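Local coordinates for extracellular subtilisin-like serine proteinase (Vibrio sp. PA-44, PDB 1SH7), which probably cleaves peptide bonds as a secreted, calcium-binding serine endopeptidase of the subtilisin (S8) family, this chain being its protease domain, at residues S110-V115 and T135-A140; S139-A144 and V149-A154; G143-G148 and A168-G173; S172-G177 and Q244-L249. One frame throughout, in Å; residues are numbered along the deposited sequence. Where two conformers were deposited one is given.

Following the chain from the N terminus, contact 1 closes a span of 19 residues, strand 123-127 included, and sets helix 105-118 beside helix 135-146. Contact 2 opens where contact 1 ends, at Ser-139 and Ala-140, and makes the tight return from helix 135-146 to strand 150-154. Contact 3 starts from the same helix, opening before contact 2 has closed, so the two interlock rather than nest; it reaches past strand 150-154 to the calcium-binding turn. Contact 4 begins there, sharing Ser-172 and Gly-173, and spans 66 residues to bring helix 242-252 against strand 174-179. Together they pair helices 105-118 and 135-146, and tie helices 135-146 and 242-252 to strands 150-154 and 174-179 and the turn between.

Contact 1 (S110-V115 and T135-A140); sequences SGVDWV and TALDSA
The carboxylate of Asp-113 and the peptide carbonyl of Ala-140 are the two flat groups of this contact, joined through a water. The Ala-140 methyl approaches the carboxylate obliquely from one side of its plane, with CB 3.9 Å from Asp-113 OD2, while the water lies toward the other side, only slightly tilted from the plane. Val-112 lies over one face of the Ala-140 carbonyl: its CG1 stands almost directly above the oxygen, 3.4 Å from Ala-140 O. The same water is tilted out of the carbonyl plane toward that face.

Around these groups the contact is apolar. Val-112 CG1 also lies 4.1 Å from Ala-140 CB, and the other branch, CG2, reaches 4.4 Å to Leu-137 CD1. A first torsion of 170° sets CG1 opposite the backbone nitrogen and so aims it at the neighbouring helix. The two helical segments run nearly parallel, 11° between their directions, with axes 9.9 Å apart. Ile-109, one turn before Asp-113, continues the interface against Ala-136, Leu-137 and Ala-140.

No direct hydrogen bond joins the segments; the polar link is the water, which donates to Asp-113 OD2 at 2.7 Å and to Ala-140 O at 2.9 Å. Ala-140 O also receives the helical bond from Ala-144 N, so two donors share it. Both ends of the bridge are acceptors, and the water supplies the protons that neither has, letting a carboxylate, probably ionised, face a carbonyl at the partly exposed side of an otherwise apolar helix pair.

Contact 2 (S139-A144 and V149-A154); sequences SAVQGA and VSFMLA
Ala-144 and Val-141 pack against the ring of Phe-151, and this apolar packing carries most of the contact. The methyl of Ala-144 presses obliquely on the far end of the ring, its CB 3.4 Å from Phe-151 CE1 and 3.5 Å from CZ, a close fit for carbon atoms. Three residues earlier on the same helical face, Val-141 comes obliquely from the same side of the ring plane but at the opposite corner, CG1 lying 4.1 Å from Phe-151 CD2. That branch extends opposite the backbone nitrogen (chi1 169°), which carries it toward the strand.

A single, weak hydrogen bond crosses between the segments: Val-149 N to Ala-144 O, 3.4 Å long but fairly straight, with an N-H...O angle of 165°. Within the strand segment, Val-149 O lies in the plane of the Phe-151 ring at its edge, 3.2 Å from CD1.

Strand 150-154 is bonded through its backbone to Ala-125 and Met-127 on one flank and to Val-174 on the other, and its last residue, Ala-154, lines the pocket holding phenylmethanesulfonic acid. A helix packing on the strand that follows it is the closing half of a beta-alpha-beta crossover, here strand 123-127, helix 135-146 and strand 150-154 of the subtilisin alpha/beta fold.

Contact 3 (G143-G148 and A168-G173); sequences GAIQSG and ARVPSG. With CA (calcium ion), chain C.
Ile-145 leans on Ser-172 along most of its length. Its CB lies 4.2 Å from Ser-172 OG, and the short branch, CG2, is 3.9 Å from the same oxygen. CG1 turns away from the carbonyl carbon (chi1 -65°) and touches the ring of Phe-151 on strand 150-154. From there the chain extends to CD1, which settles over the turn: 3.5 Å from Ser-172 OG and 3.8 Å from Ser-172 O, with Gly-173 N slightly farther off and Val-170 CG1 at the margin of contact. No hydrogen bond crosses between the segments, so the tip of one isoleucine fills the junction by van der Waals contact alone, against backbone and hydroxyl as much as against carbon.

Gly-148, with a positive phi of 117°, completes a Schellman motif after the helix, and Ser-147 OG turns back to bond Ala-144 O at 2.6 Å.

On the other side, residues Val-170 to Gly-173 form a type I beta turn closed by Gly-173 N bonding Val-170 O at 3.1 Å. The turn directs two carbonyls onto a calcium ion, Pro-171 O at 2.5 Å and Gly-173 O at 2.4 Å, while four waters and Asp-196 take part in the remaining coordination; one of those waters also donates to Val-170 O. Ile-145 thus packs against a calcium-binding turn of the subtilisin-like fold.

Contact 4 (S172-G177 and Q244-L249); sequences SGVTVG and QLTGLL. With CA (calcium ion), chain C.
Val-174 meets helix 242-252 with both its methyl groups. In the apolar part, Leu-249 CD1 sits across the fork of the valine, 4.0 Å from Val-174 CG1 and 4.1 Å from CG2. The side chains of Val-174 and Thr-246 instead run past each other in opposite senses, bringing Val-174 CG2 to 3.4 Å from Thr-246 OG1. With a first torsion of -69° the threonine hydroxyl lies opposite its carbonyl carbon, beside the backbone nitrogen, and its hydrogen bond to Pro-242 O, one turn back, keeps it there.

The polar connection runs through a water that donates to Ser-172 O at 2.7 Å and lies 3.0 Å from Thr-246 OG1. It links the helix to the loop just before Gly-173, whose carbonyl is a calcium ligand. A different water, itself bound to the calcium, donates to Thr-175 OG1 at 2.8 Å.

Within the sheet, strand 174-179 is bonded to strand 150-154 on one side and, through Thr-175, to Asp-196 on the other. Helix 242-252 packs against the start of the strand, while Val-176, two residues on, packs on helix 219-236; Leu-245 touches both Tyr-233 of that helix and Ser-150 of the neighbouring strand.

Contact 1 (S110-V115 and T135-A140)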
loop_
_atom_site.group_PDB
_atom_site.type_symbol
_atom_site.label_atom_id
_atom_site.label_comp_id
_atom_site.label_asym_id
_atom_site.label_seq_id
_atom_site.Cartn_x
_atom_site.Cartn_y
_atom_site.Cartn_z
ATOM N N SER A 110 15.409 9.980 4.091
ATOM C CA SER A 110 16.514 9.035 4.143
ATOM C C SER A 110 16.014 7.631 3.810
ATOM O O SER A 110 16.692 6.874 3.111
ATOM C CB SER A 110 17.178 9.031 5.539
ATOM O OG SER A 110 17.822 10.269 5.795
ATOM N N GLY A 111 14.837 7.280 4.326
ATOM C CA GLY A 111 14.234 5.993 4.043
ATOM C C GLY A 111 13.888 5.885 2.556
ATOM O O GLY A 111 14.118 4.844 1.951
ATOM N N VAL A 112 13.355 6.963 1.982
ATOM C CA VAL A 112 12.959 6.960 0.566
ATOM C C VAL A 112 14.214 6.771 -0.317
ATOM O O VAL A 112 14.238 5.914 -1.204
ATOM C CB VAL A 112 12.185 8.241 0.204
ATOM C CG1 VAL A 112 11.981 8.379 -1.305
ATOM C CG2 VAL A 112 10.862 8.294 0.969
ATOM N N ASP A 113 15.251 7.554 -0.051
ATOM C CA ASP A 113 16.541 7.461 -0.731
ATOM C C ASP A 113 17.163 6.062 -0.576
ATOM O O ASP A 113 17.775 5.534 -1.509
ATOM C CB ASP A 113 17.520 8.492 -0.148
ATOM C CG ASP A 113 17.214 9.915 -0.561
ATOM O OD1 ASP A 113 17.934 10.814 -0.032
ATOM O OD2 ASP A 113 16.319 10.244 -1.401
ATOM N N TRP A 114 17.016 5.469 0.606
ATOM C CA TRP A 114 17.559 4.142 0.864
ATOM C C TRP A 114 16.919 3.077 -0.025
ATOM O O TRP A 114 17.587 2.167 -0.529
ATOM C CB TRP A 114 17.367 3.779 2.343
ATOM C CG TRP A 114 18.050 2.539 2.737
ATOM C CD1 TRP A 114 19.296 2.431 3.273
ATOM C CD2 TRP A 114 17.561 1.195 2.592
ATOM N NE1 TRP A 114 19.587 1.118 3.526
ATOM C CE2 TRP A 114 18.546 0.335 3.107
ATOM C CE3 TRP A 114 16.372 0.634 2.128
ATOM C CZ2 TRP A 114 18.381 -1.052 3.157
ATOM C CZ3 TRP A 114 16.219 -0.736 2.161
ATOM C CH2 TRP A 114 17.217 -1.558 2.654
ATOM N N VAL A 115 15.615 3.195 -0.203
ATOM C CA VAL A 115 14.888 2.289 -1.109
ATOM C C VAL A 115 15.377 2.489 -2.548
ATOM O O VAL A 115 15.706 1.520 -3.229
ATOM C CB VAL A 115 13.357 2.488 -0.993
ATOM C CG1 VAL A 115 12.636 1.825 -2.117
ATOM C CG2 VAL A 115 12.843 1.971 0.374
ATOM N N THR A 135 8.164 20.191 -0.214
ATOM C CA THR A 135 8.748 19.978 -1.537
ATOM C C THR A 135 9.976 19.063 -1.466
ATOM O O THR A 135 10.233 18.317 -2.404
ATOM C CB THR A 135 9.048 21.288 -2.316
ATOM O OG1 THR A 135 10.157 21.973 -1.736
ATOM C CG2 THR A 135 7.859 22.261 -2.214
ATOM N N ALA A 136 10.691 19.072 -0.348
ATOM C CA ALA A 136 11.868 18.212 -0.203
ATOM C C ALA A 136 11.487 16.730 -0.191
ATOM O O ALA A 136 12.116 15.921 -0.891
ATOM C CB ALA A 136 12.656 18.561 1.036
ATOM N N LEU A 137 10.476 16.371 0.590
ATOM C CA LEU A 137 9.979 14.977 0.596
ATOM C C LEU A 137 9.366 14.588 -0.755
ATOM O O LEU A 137 9.573 13.473 -1.239
ATOM C CB LEU A 137 8.943 14.789 1.700
ATOM C CG LEU A 137 8.304 13.409 1.887
ATOM C CD1 LEU A 137 9.355 12.268 1.980
ATOM C CD2 LEU A 137 7.375 13.444 3.136
ATOM N N ASP A 138 8.614 15.503 -1.361
ATOM C CA ASP A 138 8.032 15.276 -2.693
ATOM C C ASP A 138 9.126 14.973 -3.707
ATOM O O ASP A 138 8.986 14.082 -4.545
ATOM C CB ASP A 138 7.274 16.501 -3.200
ATOM C CG ASP A 138 5.989 16.762 -2.467
ATOM O OD1 ASP A 138 5.600 15.961 -1.580
ATOM O OD2 ASP A 138 5.273 17.776 -2.757
ATOM N N SER A 139 10.205 15.741 -3.644
ATOM C CA SER A 139 11.326 15.596 -4.577
ATOM C C SER A 139 12.059 14.263 -4.406
ATOM O O SER A 139 12.415 13.601 -5.399
ATOM C CB SER A 139 12.281 16.795 -4.447
ATOM O OG SER A 139 11.599 17.963 -4.871
ATOM N N ALA A 140 12.252 13.834 -3.169
ATOM C CA ALA A 140 12.857 12.529 -2.893
ATOM C C ALA A 140 11.988 11.378 -3.417
ATOM O O ALA A 140 12.513 10.412 -3.969
ATOM C CB ALA A 140 13.087 12.362 -1.401
HETATM O O HOH W 1 15.099 9.244 -3.638
#

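Contact 2 (S139-A144 and V149-A154)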
loop_
_atom_site.group_PDB
_atom_site.type_symbol
_atom_site.label_atom_id
_atom_site.label_comp_id
_atom_site.label_asym_id
_atom_site.label_seq_id
_atom_site.Cartn_x
_atom_site.Cartn_y
_atom_site.Cartn_z
ATOM N N SER A 139 10.205 15.741 -3.644
ATOM C CA SER A 139 11.326 15.596 -4.577
ATOM C C SER A 139 12.059 14.263 -4.406
ATOM O O SER A 139 12.415 13.601 -5.399
ATOM C CB SER A 139 12.281 16.795 -4.447
ATOM O OG SER A 139 11.599 17.963 -4.871
ATOM N N ALA A 140 12.252 13.834 -3.169
ATOM C CA ALA A 140 12.857 12.529 -2.893
ATOM C C ALA A 140 11.988 11.378 -3.417
ATOM O O ALA A 140 12.513 10.412 -3.969
ATOM C CB ALA A 140 13.087 12.362 -1.401
ATOM N N VAL A 141 10.663 11.484 -3.272
ATOM C CA VAL A 141 9.781 10.423 -3.729
ATOM C C VAL A 141 9.791 10.398 -5.235
ATOM O O VAL A 141 9.934 9.326 -5.837
ATOM C CB VAL A 141 8.365 10.576 -3.156
ATOM C CG1 VAL A 141 7.373 9.643 -3.833
ATOM C CG2 VAL A 141 8.428 10.310 -1.675
ATOM N N GLN A 142 9.717 11.579 -5.837
ATOM C CA GLN A 142 9.757 11.699 -7.289
ATOM C C GLN A 142 11.026 11.099 -7.855
ATOM O O GLN A 142 10.994 10.437 -8.896
ATOM C CB GLN A 142 9.634 13.156 -7.675
ATOM C CG GLN A 142 9.449 13.423 -9.139
ATOM C CD GLN A 142 8.908 14.838 -9.328
ATOM O OE1 GLN A 142 9.688 15.769 -9.504
ATOM N NE2 GLN A 142 7.565 15.003 -9.213
ATOM N N GLY A 143 12.139 11.341 -7.168
ATOM C CA GLY A 143 13.426 10.780 -7.494
ATOM C C GLY A 143 13.512 9.264 -7.414
ATOM O O GLY A 143 14.078 8.635 -8.303
ATOM N N ALA A 144 12.954 8.670 -6.361
ATOM C CA ALA A 144 12.960 7.224 -6.193
ATOM C C ALA A 144 12.115 6.557 -7.278
ATOM O O ALA A 144 12.489 5.515 -7.807
ATOM C CB ALA A 144 12.478 6.855 -4.797
ATOM N N VAL A 149 11.417 2.537 -9.068
ATOM C CA VAL A 149 10.597 1.884 -8.055
ATOM C C VAL A 149 9.246 2.585 -7.898
ATOM O O VAL A 149 9.212 3.790 -7.606
ATOM C CB VAL A 149 11.342 1.882 -6.699
ATOM C CG1 VAL A 149 10.436 1.396 -5.560
ATOM C CG2 VAL A 149 12.589 1.015 -6.807
ATOM N N SER A 150 8.149 1.843 -8.102
ATOM C CA SER A 150 6.802 2.402 -7.926
ATOM C C SER A 150 6.529 2.681 -6.428
ATOM O O SER A 150 6.941 1.900 -5.572
ATOM C CB SER A 150 5.742 1.419 -8.445
ATOM O OG SER A 150 5.788 1.315 -9.858
ATOM N N PHE A 151 5.837 3.787 -6.134
ATOM C CA PHE A 151 5.539 4.182 -4.784
ATOM C C PHE A 151 4.028 4.298 -4.592
ATOM O O PHE A 151 3.372 5.075 -5.320
ATOM C CB PHE A 151 6.205 5.528 -4.439
ATOM C CG PHE A 151 7.602 5.398 -3.856
ATOM C CD1 PHE A 151 8.639 4.907 -4.630
ATOM C CD2 PHE A 151 7.852 5.742 -2.554
ATOM C CE1 PHE A 151 9.893 4.733 -4.134
ATOM C CE2 PHE A 151 9.099 5.609 -2.025
ATOM C CZ PHE A 151 10.151 5.105 -2.818
ATOM N N MET A 152 3.510 3.534 -3.624
ATOM C CA MET A 152 2.117 3.601 -3.174
ATOM C C MET A 152 2.045 4.511 -1.928
ATOM O O MET A 152 2.792 4.320 -0.997
ATOM C CB MET A 152 1.589 2.209 -2.852
ATOM C CG MET A 152 1.936 1.114 -3.887
ATOM S SD MET A 152 1.178 1.373 -5.456
ATOM C CE MET A 152 2.546 1.931 -6.422
ATOM N N LEU A 153 1.150 5.500 -1.942
ATOM C CA LEU A 153 1.105 6.588 -0.953
ATOM C C LEU A 153 -0.296 6.722 -0.353
ATOM O O LEU A 153 -1.261 6.729 -1.095
ATOM C CB LEU A 153 1.468 7.923 -1.640
ATOM C CG LEU A 153 2.725 7.880 -2.513
ATOM C CD1 LEU A 153 2.861 9.186 -3.314
ATOM C CD2 LEU A 153 3.955 7.606 -1.697
ATOM N N ALA A 154 -0.420 6.835 0.983
ATOM C CA ALA A 154 -1.715 7.025 1.599
ATOM C C ALA A 154 -2.233 8.433 1.343
ATOM O O ALA A 154 -1.489 9.412 1.454
ATOM C CB ALA A 154 -1.642 6.754 3.055
#

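Contact 3 (G143-G148 and A168-G173)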
loop_
_atom_site.group_PDB
_atom_site.type_symbol
_atom_site.label_atom_id
_atom_site.label_comp_id
_atom_site.label_asym_id
_atom_site.label_seq_id
_atom_site.Cartn_x
_atom_site.Cartn_y
_atom_site.Cartn_z
ATOM N N GLY A 143 12.139 11.341 -7.168
ATOM C CA GLY A 143 13.426 10.780 -7.494
ATOM C C GLY A 143 13.512 9.264 -7.414
ATOM O O GLY A 143 14.078 8.635 -8.303
ATOM N N ALA A 144 12.954 8.670 -6.361
ATOM C CA ALA A 144 12.960 7.224 -6.193
ATOM C C ALA A 144 12.115 6.557 -7.278
ATOM O O ALA A 144 12.489 5.515 -7.807
ATOM C CB ALA A 144 12.478 6.855 -4.797
ATOM N N ILE A 145 11.032 7.220 -7.664
ATOM C CA ILE A 145 10.164 6.750 -8.745
ATOM C C ILE A 145 10.879 6.818 -10.082
ATOM O O ILE A 145 10.822 5.866 -10.850
ATOM C CB ILE A 145 8.829 7.511 -8.777
ATOM C CG1 ILE A 145 8.012 7.234 -7.529
ATOM C CG2 ILE A 145 7.955 7.060 -9.955
ATOM C CD1 ILE A 145 6.973 8.261 -7.254
ATOM N N GLN A 146 11.590 7.916 -10.350
ATOM C CA GLN A 146 12.446 7.979 -11.537
ATOM C C GLN A 146 13.519 6.894 -11.549
ATOM O O GLN A 146 13.913 6.407 -12.617
ATOM C CB GLN A 146 13.127 9.352 -11.636
ATOM C CG GLN A 146 13.970 9.498 -12.898
ATOM C CD GLN A 146 14.383 10.919 -13.148
ATOM O OE1 GLN A 146 13.534 11.753 -13.431
ATOM N NE2 GLN A 146 15.687 11.207 -13.039
ATOM N N SER A 147 13.973 6.480 -10.365
ATOM C CA SER A 147 14.981 5.431 -10.248
ATOM C C SER A 147 14.453 4.100 -10.709
ATOM O O SER A 147 15.234 3.192 -10.969
ATOM C CB SER A 147 15.501 5.305 -8.813
ATOM O OG SER A 147 14.768 4.330 -8.101
ATOM N N GLY A 148 13.126 3.969 -10.769
ATOM C CA GLY A 148 12.496 2.754 -11.242
ATOM C C GLY A 148 11.649 1.992 -10.262
ATOM O O GLY A 148 11.223 0.910 -10.580
ATOM N N ALA A 168 1.446 12.316 -0.448
ATOM C CA ALA A 168 0.252 11.998 -1.277
ATOM C C ALA A 168 0.123 12.767 -2.585
ATOM O O ALA A 168 -0.359 12.240 -3.610
ATOM C CB ALA A 168 -1.015 12.223 -0.473
ATOM N N ARG A 169 0.488 14.036 -2.548
ATOM C CA ARG A 169 0.252 14.898 -3.686
ATOM C C ARG A 169 1.237 14.695 -4.841
ATOM O O ARG A 169 0.989 15.195 -5.927
ATOM C CB ARG A 169 0.225 16.350 -3.242
ATOM C CG ARG A 169 1.569 16.910 -2.803
ATOM C CD ARG A 169 1.433 18.325 -2.354
ATOM N NE ARG A 169 2.713 18.955 -2.151
ATOM C CZ ARG A 169 3.070 20.116 -2.667
ATOM N NH1 ARG A 169 2.243 20.802 -3.466
ATOM N NH2 ARG A 169 4.269 20.601 -2.363
ATOM N N VAL A 170 2.325 13.948 -4.631
ATOM C CA VAL A 170 3.323 13.718 -5.713
ATOM C C VAL A 170 2.653 13.088 -6.924
ATOM O O VAL A 170 2.192 11.931 -6.843
ATOM C CB VAL A 170 4.469 12.811 -5.238
ATOM C CG1 VAL A 170 5.367 12.370 -6.412
ATOM C CG2 VAL A 170 5.323 13.517 -4.198
ATOM N N PRO A 171 2.537 13.817 -8.037
ATOM C CA PRO A 171 1.780 13.279 -9.161
ATOM C C PRO A 171 2.157 11.849 -9.542
ATOM O O PRO A 171 1.251 11.043 -9.681
ATOM C CB PRO A 171 2.057 14.292 -10.277
ATOM C CG PRO A 171 2.253 15.593 -9.515
ATOM C CD PRO A 171 3.000 15.198 -8.317
ATOM N N SER A 172 3.436 11.498 -9.629
ATOM C CA SER A 172 3.833 10.179 -10.180
ATOM C C SER A 172 3.727 8.995 -9.197
ATOM O O SER A 172 3.983 7.849 -9.533
ATOM C CB SER A 172 5.212 10.259 -10.832
ATOM O OG SER A 172 6.197 10.529 -9.869
ATOM N N GLY A 173 3.304 9.301 -7.986
ATOM C CA GLY A 173 2.973 8.313 -6.997
ATOM C C GLY A 173 1.579 7.819 -7.252
ATOM O O GLY A 173 0.793 8.465 -7.934
HETATM CA CA CA C . -0.799 9.823 -9.074
HETATM O O HOH W 2 -0.313 10.943 -6.941
HETATM O O HOH W 3 -0.166 8.437 -10.842
HETATM O O HOH W 4 -1.291 11.240 -11.126
HETATM O O HOH W 5 -2.632 11.256 -8.557
#

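Contact 4 (S172-G177 and Q244-L249)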
loop_
_atom_site.group_PDB
_atom_site.type_symbol
_atom_site.label_atom_id
_atom_site.label_comp_id
_atom_site.label_asym_id
_atom_site.label_seq_id
_atom_site.Cartn_x
_atom_site.Cartn_y
_atom_site.Cartn_z
ATOM N N SER A 172 3.436 11.498 -9.629
ATOM C CA SER A 172 3.833 10.179 -10.180
ATOM C C SER A 172 3.727 8.995 -9.197
ATOM O O SER A 172 3.983 7.849 -9.533
ATOM C CB SER A 172 5.212 10.259 -10.832
ATOM O OG SER A 172 6.197 10.529 -9.869
ATOM N N GLY A 173 3.304 9.301 -7.986
ATOM C CA GLY A 173 2.973 8.313 -6.997
ATOM C C GLY A 173 1.579 7.819 -7.252
ATOM O O GLY A 173 0.793 8.465 -7.934
ATOM N N VAL A 174 1.281 6.642 -6.704
ATOM C CA VAL A 174 -0.048 6.090 -6.735
ATOM C C VAL A 174 -0.643 6.316 -5.365
ATOM O O VAL A 174 -0.231 5.677 -4.385
ATOM C CB VAL A 174 -0.043 4.591 -7.056
ATOM C CG1 VAL A 174 -1.467 4.082 -7.124
ATOM C CG2 VAL A 174 0.713 4.292 -8.378
ATOM N N THR A 175 -1.593 7.253 -5.308
ATOM C CA THR A 175 -2.152 7.799 -4.073
ATOM C C THR A 175 -3.522 7.162 -3.834
ATOM O O THR A 175 -4.394 7.169 -4.712
ATOM C CB THR A 175 -2.289 9.310 -4.221
ATOM O OG1 THR A 175 -0.992 9.892 -4.473
ATOM C CG2 THR A 175 -2.802 9.977 -2.913
ATOM N N VAL A 176 -3.707 6.613 -2.651
ATOM C CA VAL A 176 -4.777 5.669 -2.389
ATOM C C VAL A 176 -5.732 6.164 -1.330
ATOM O O VAL A 176 -5.331 6.416 -0.193
ATOM C CB VAL A 176 -4.198 4.322 -1.884
ATOM C CG1 VAL A 176 -5.351 3.287 -1.722
ATOM C CG2 VAL A 176 -3.109 3.829 -2.813
ATOM N N GLY A 177 -6.996 6.329 -1.715
ATOM C CA GLY A 177 -8.090 6.540 -0.781
ATOM C C GLY A 177 -8.696 5.238 -0.283
ATOM O O GLY A 177 -8.397 4.133 -0.774
ATOM N N GLN A 244 4.341 2.229 -16.362
ATOM C CA GLN A 244 3.578 1.060 -16.822
ATOM C C GLN A 244 2.702 0.474 -15.721
ATOM O O GLN A 244 1.547 0.109 -15.983
ATOM C CB GLN A 244 4.478 -0.016 -17.406
ATOM C CG GLN A 244 5.151 0.386 -18.746
ATOM C CD GLN A 244 6.251 -0.545 -19.167
ATOM O OE1 GLN A 244 7.011 -1.022 -18.310
ATOM N NE2 GLN A 244 6.307 -0.888 -20.469
ATOM N N LEU A 245 3.223 0.408 -14.508
ATOM C CA LEU A 245 2.489 -0.200 -13.393
ATOM C C LEU A 245 1.296 0.693 -13.027
ATOM O O LEU A 245 0.171 0.205 -12.875
ATOM C CB LEU A 245 3.422 -0.437 -12.191
ATOM C CG LEU A 245 2.934 -1.128 -10.901
ATOM C CD1 LEU A 245 1.650 -1.852 -11.037
ATOM C CD2 LEU A 245 4.028 -2.118 -10.410
ATOM N N THR A 246 1.521 2.001 -12.927
ATOM C CA THR A 246 0.439 2.958 -12.741
ATOM C C THR A 246 -0.653 2.773 -13.805
ATOM O O THR A 246 -1.845 2.695 -13.474
ATOM C CB THR A 246 0.990 4.376 -12.779
ATOM O OG1 THR A 246 1.798 4.587 -11.605
ATOM C CG2 THR A 246 -0.145 5.423 -12.744
ATOM N N GLY A 247 -0.244 2.686 -15.067
ATOM C CA GLY A 247 -1.179 2.488 -16.160
ATOM C C GLY A 247 -2.058 1.259 -15.975
ATOM O O GLY A 247 -3.234 1.279 -16.291
ATOM N N LEU A 248 -1.456 0.183 -15.495
ATOM C CA LEU A 248 -2.121 -1.083 -15.349
ATOM C C LEU A 248 -3.064 -1.077 -14.122
ATOM O O LEU A 248 -4.157 -1.632 -14.181
ATOM C CB LEU A 248 -1.048 -2.147 -15.200
ATOM C CG LEU A 248 -1.101 -3.443 -15.961
ATOM C CD1 LEU A 248 -1.481 -3.262 -17.383
ATOM C CD2 LEU A 248 0.281 -4.122 -15.813
ATOM N N LEU A 249 -2.645 -0.493 -13.009
ATOM C CA LEU A 249 -3.550 -0.278 -11.870
ATOM C C LEU A 249 -4.814 0.474 -12.290
ATOM O O LEU A 249 -5.937 0.151 -11.874
ATOM C CB LEU A 249 -2.821 0.505 -10.754
ATOM C CG LEU A 249 -1.834 -0.312 -9.914
ATOM C CD1 LEU A 249 -1.032 0.622 -8.999
ATOM C CD2 LEU A 249 -2.577 -1.470 -9.113
HETATM CA CA CA C . -0.799 9.823 -9.074
HETATM O O HOH W 6 3.763 6.768 -12.020
HETATM O O HOH W 2 -0.313 10.943 -6.941
HETATM O O HOH W 3 -0.166 8.437 -10.842
HETATM O O HOH W 4 -1.291 11.240 -11.126
HETATM O O HOH W 5 -2.632 11.256 -8.557
#